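Local coordinates for protein SAG family member (Sag19) (Eimeria tenella, PDB 6ZZB) that is of unknown function but is a SAG-family surface antigen of this apicomplexan parasite, probably related to the CAP proteins, at residues K74-D77 with T78-T81; T164-V167 with E168-P171. All coordinates share one frame; numbering follows the deposited sequence.

Interaction 1 of 2, residues K74-D77 with T78-T81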
# COMPACT_ATOMS: atom_id res chain seq x y z
N LYS A 74 -11.44 0.95 9.37
CA LYS A 74 -10.26 0.26 9.93
C LYS A 74 -10.45 -1.25 9.84
O LYS A 74 -11.51 -1.80 10.22
CB LYS A 74 -10.06 0.67 11.37
CG LYS A 74 -9.00 -0.09 12.12
CD LYS A 74 -8.72 0.58 13.44
CE LYS A 74 -7.59 -0.07 14.19
NZ LYS A 74 -7.46 0.57 15.52
N ALA A 75 -9.43 -1.96 9.38
CA ALA A 75 -9.32 -3.42 9.48
C ALA A 75 -8.55 -3.74 10.76
O ALA A 75 -7.52 -3.11 11.03
CB ALA A 75 -8.62 -4.01 8.27
N GLU A 76 -9.04 -4.69 11.53
CA GLU A 76 -8.32 -5.15 12.73
C GLU A 76 -7.31 -6.21 12.34
O GLU A 76 -7.40 -6.81 11.28
CB GLU A 76 -9.30 -5.68 13.79
CG GLU A 76 -10.35 -4.67 14.16
CD GLU A 76 -9.83 -3.49 14.96
OE1 GLU A 76 -8.70 -3.57 15.51
OE2 GLU A 76 -10.54 -2.48 15.03
N ASP A 77 -6.33 -6.41 13.20
CA ASP A 77 -5.27 -7.41 12.96
C ASP A 77 -5.87 -8.76 12.59
O ASP A 77 -5.36 -9.37 11.67
CB ASP A 77 -4.34 -7.56 14.16
CG ASP A 77 -3.40 -6.41 14.37
OD1 ASP A 77 -3.19 -5.65 13.44
OD2 ASP A 77 -2.82 -6.30 15.46
N THR A 78 -6.89 -9.23 13.30
CA THR A 78 -7.47 -10.57 13.03
C THR A 78 -7.93 -10.65 11.57
O THR A 78 -7.77 -11.66 10.93
CB THR A 78 -8.66 -10.85 13.96
OG1 THR A 78 -8.25 -10.71 15.32
CG2 THR A 78 -9.18 -12.26 13.74
N GLU A 79 -8.53 -9.56 11.10
CA GLU A 79 -9.07 -9.49 9.73
C GLU A 79 -7.94 -9.53 8.71
O GLU A 79 -8.06 -10.22 7.72
CB GLU A 79 -9.90 -8.22 9.59
CG GLU A 79 -11.16 -8.22 10.42
CD GLU A 79 -11.93 -6.94 10.21
OE1 GLU A 79 -11.43 -5.85 10.56
OE2 GLU A 79 -13.08 -7.04 9.76
N VAL A 80 -6.87 -8.79 9.00
CA VAL A 80 -5.71 -8.80 8.08
C VAL A 80 -5.12 -10.20 8.02
O VAL A 80 -4.87 -10.72 6.94
CB VAL A 80 -4.67 -7.76 8.54
CG1 VAL A 80 -3.39 -7.89 7.74
CG2 VAL A 80 -5.24 -6.36 8.45
N THR A 81 -4.93 -10.85 9.18
CA THR A 81 -4.34 -12.21 9.20
C THR A 81 -5.21 -13.16 8.39
O THR A 81 -4.73 -13.96 7.61
CB THR A 81 -4.18 -12.69 10.63
OG1 THR A 81 -3.26 -11.82 11.32
CG2 THR A 81 -3.72 -14.14 10.66
O HOH W 1 -13.20 -4.13 11.13
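Glu76, at the N-cap of helix 77-86, receives the N-H of Val80 on its carbonyl O as the first turn of the helix forms (Val80 N to Glu76 O, 3.1 Å). The CA atoms of Glu76 and Glu79 are 5.3 Å apart. A weak, bent bond from Glu79 N reaches the same carbonyl O, and Thr81 N reaches Asp77 O at 2.9 Å to carry on the helical pattern.

The main side-chain link runs the other way. Glu79 keeps CG beside its backbone N (chi1 -67°) and is extended beyond it, which carries the carboxylate back to the loop. There OE1, through its anti lone pair, takes the N-H of Glu76 in a nearly straight bond (170°; Glu76 N to Glu79 OE1, 2.8 Å). The same oxygen lies 3.4 Å from Ala75 CA, and a water sits between it and Lys74 O. OE1 thus holds the loop, while OE2 forms a salt bridge with Lys190 of strand 190-196. On the buried side, the CG2 branch of Val80 meets Ala75 CB at 4.1 Å, beside Ser192 of that strand.

A bond from the N3 side chain to the N-cap N-H is one half of a capping box, and the apolar contact of the residue before the cap with N4 is consistent with a small hydrophobic staple: together they mark a capped helix N-terminus.

Interaction 2 of 2, residues T164-V167 with E168-P171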
# COMPACT_ATOMS: atom_id res chain seq x y z
N THR A 164 -5.27 -4.98 -16.51
CA THR A 164 -5.37 -5.80 -15.28
C THR A 164 -4.20 -5.46 -14.38
O THR A 164 -3.19 -4.91 -14.84
CB THR A 164 -5.45 -7.30 -15.58
OG1 THR A 164 -4.21 -7.76 -16.10
CG2 THR A 164 -6.57 -7.63 -16.54
N TYR A 165 -4.33 -5.86 -13.13
CA TYR A 165 -3.31 -5.55 -12.11
C TYR A 165 -2.23 -6.61 -12.23
O TYR A 165 -2.54 -7.79 -12.02
CB TYR A 165 -3.92 -5.52 -10.71
CG TYR A 165 -2.87 -5.23 -9.67
CD1 TYR A 165 -2.40 -3.95 -9.47
CD2 TYR A 165 -2.27 -6.26 -8.96
CE1 TYR A 165 -1.40 -3.67 -8.54
CE2 TYR A 165 -1.26 -6.01 -8.04
CZ TYR A 165 -0.81 -4.71 -7.86
OH TYR A 165 0.18 -4.46 -6.93
N ASP A 166 -1.00 -6.22 -12.56
CA ASP A 166 0.14 -7.15 -12.56
C ASP A 166 1.34 -6.37 -12.05
O ASP A 166 1.89 -5.52 -12.78
CB ASP A 166 0.34 -7.72 -13.96
CG ASP A 166 1.54 -8.64 -14.09
OD1 ASP A 166 2.24 -8.89 -13.08
OD2 ASP A 166 1.76 -9.10 -15.23
N VAL A 167 1.77 -6.70 -10.85
CA VAL A 167 2.83 -5.93 -10.15
C VAL A 167 4.18 -6.11 -10.87
O VAL A 167 5.10 -5.34 -10.57
CB VAL A 167 2.86 -6.32 -8.66
CG1 VAL A 167 3.41 -7.74 -8.45
CG2 VAL A 167 3.59 -5.30 -7.80
N GLU A 168 4.32 -7.06 -11.80
CA GLU A 168 5.60 -7.34 -12.51
C GLU A 168 5.62 -6.68 -13.89
O GLU A 168 6.66 -6.79 -14.57
CB GLU A 168 5.84 -8.84 -12.62
CG GLU A 168 5.79 -9.59 -11.29
CD GLU A 168 7.05 -9.62 -10.45
OE1 GLU A 168 8.12 -9.20 -10.95
OE2 GLU A 168 6.98 -10.09 -9.28
N ASN A 169 4.56 -6.00 -14.31
CA ASN A 169 4.51 -5.38 -15.66
C ASN A 169 4.01 -3.94 -15.58
O ASN A 169 3.35 -3.58 -14.60
CB ASN A 169 3.63 -6.18 -16.61
CG ASN A 169 4.22 -7.54 -16.92
OD1 ASN A 169 5.44 -7.70 -16.98
ND2 ASN A 169 3.36 -8.52 -17.14
N ALA A 170 4.27 -3.13 -16.60
CA ALA A 170 3.73 -1.76 -16.67
C ALA A 170 2.21 -1.82 -16.74
O ALA A 170 1.62 -2.73 -17.36
CB ALA A 170 4.32 -1.03 -17.85
N PRO A 171 1.47 -0.89 -16.11
CA PRO A 171 2.06 0.20 -15.32
C PRO A 171 2.22 -0.09 -13.82
O PRO A 171 2.77 0.78 -13.14
CB PRO A 171 0.98 1.27 -15.44
CG PRO A 171 -0.31 0.50 -15.48
CD PRO A 171 0.02 -0.77 -16.24
O HOH W 2 -0.62 -5.36 -16.86
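Asp166 and Glu168 bury the most surface here, with Val167 between them, at the corner of a type I beta turn running from Asp166 to Asn169. The turn is closed by Asn169 N, which donates to Asp166 O at 3.1 Å; the donor stands well above the carbonyl plane.

Asp166 adds a second closure with its side chain. With CG anti to the backbone N (chi1 177°), its carboxylate extends over the turn, and OD1 accepts the N-H of Glu168 (Glu168 N to Asp166 OD1, 3.1 Å). This is an Asx turn superposed on the start of the beta turn. The donor stands 51° above the carboxylate plane, in a fairly straight bond. The other oxygen, OD2, lies 2.6 Å from Asn169 ND2, the carboxylate and amide planes being steeply inclined to each other at 68°.

Glu168 lays its CB 3.6 Å from Asp166 OD1; its chain bends at chi2, and its OE2 ends 6.2 Å from Asp166 OD1. Lys216 lies against Asp166 and Lys121 against Glu168, both from neighbouring loops. Val167 contributes its CG1 branch, 4.1 Å from Glu168 CG.

The turn projects at the protein surface from the long loop between helices 138-155 and 175-183. Just before it, Tyr165 is buried, with its hydroxyl bonded to Ser178 of helix 175-183; just beyond it, Pro171, after a cis peptide bond, packs on His152 and Leu153 of helix 138-155.

Interaction 1 closes long before interaction 2 opens along the chain, and their centres lie 26 Å apart; their nearest atoms are about 15 Å apart. Each centre is 15 Å from the centre of the single chain. Residues 74-81 lead from strand 73-74 into helix 77-86 and lean on strands 190-196 and 203-211 of the mixed sheet. Residues 164-171, by contrast, belong to a loop between two helices and have neighbours in helices 138-155 and 175-183. The two local motifs thus shape separate regions of the antigen, one a helix start against the sheet, the other a surface turn.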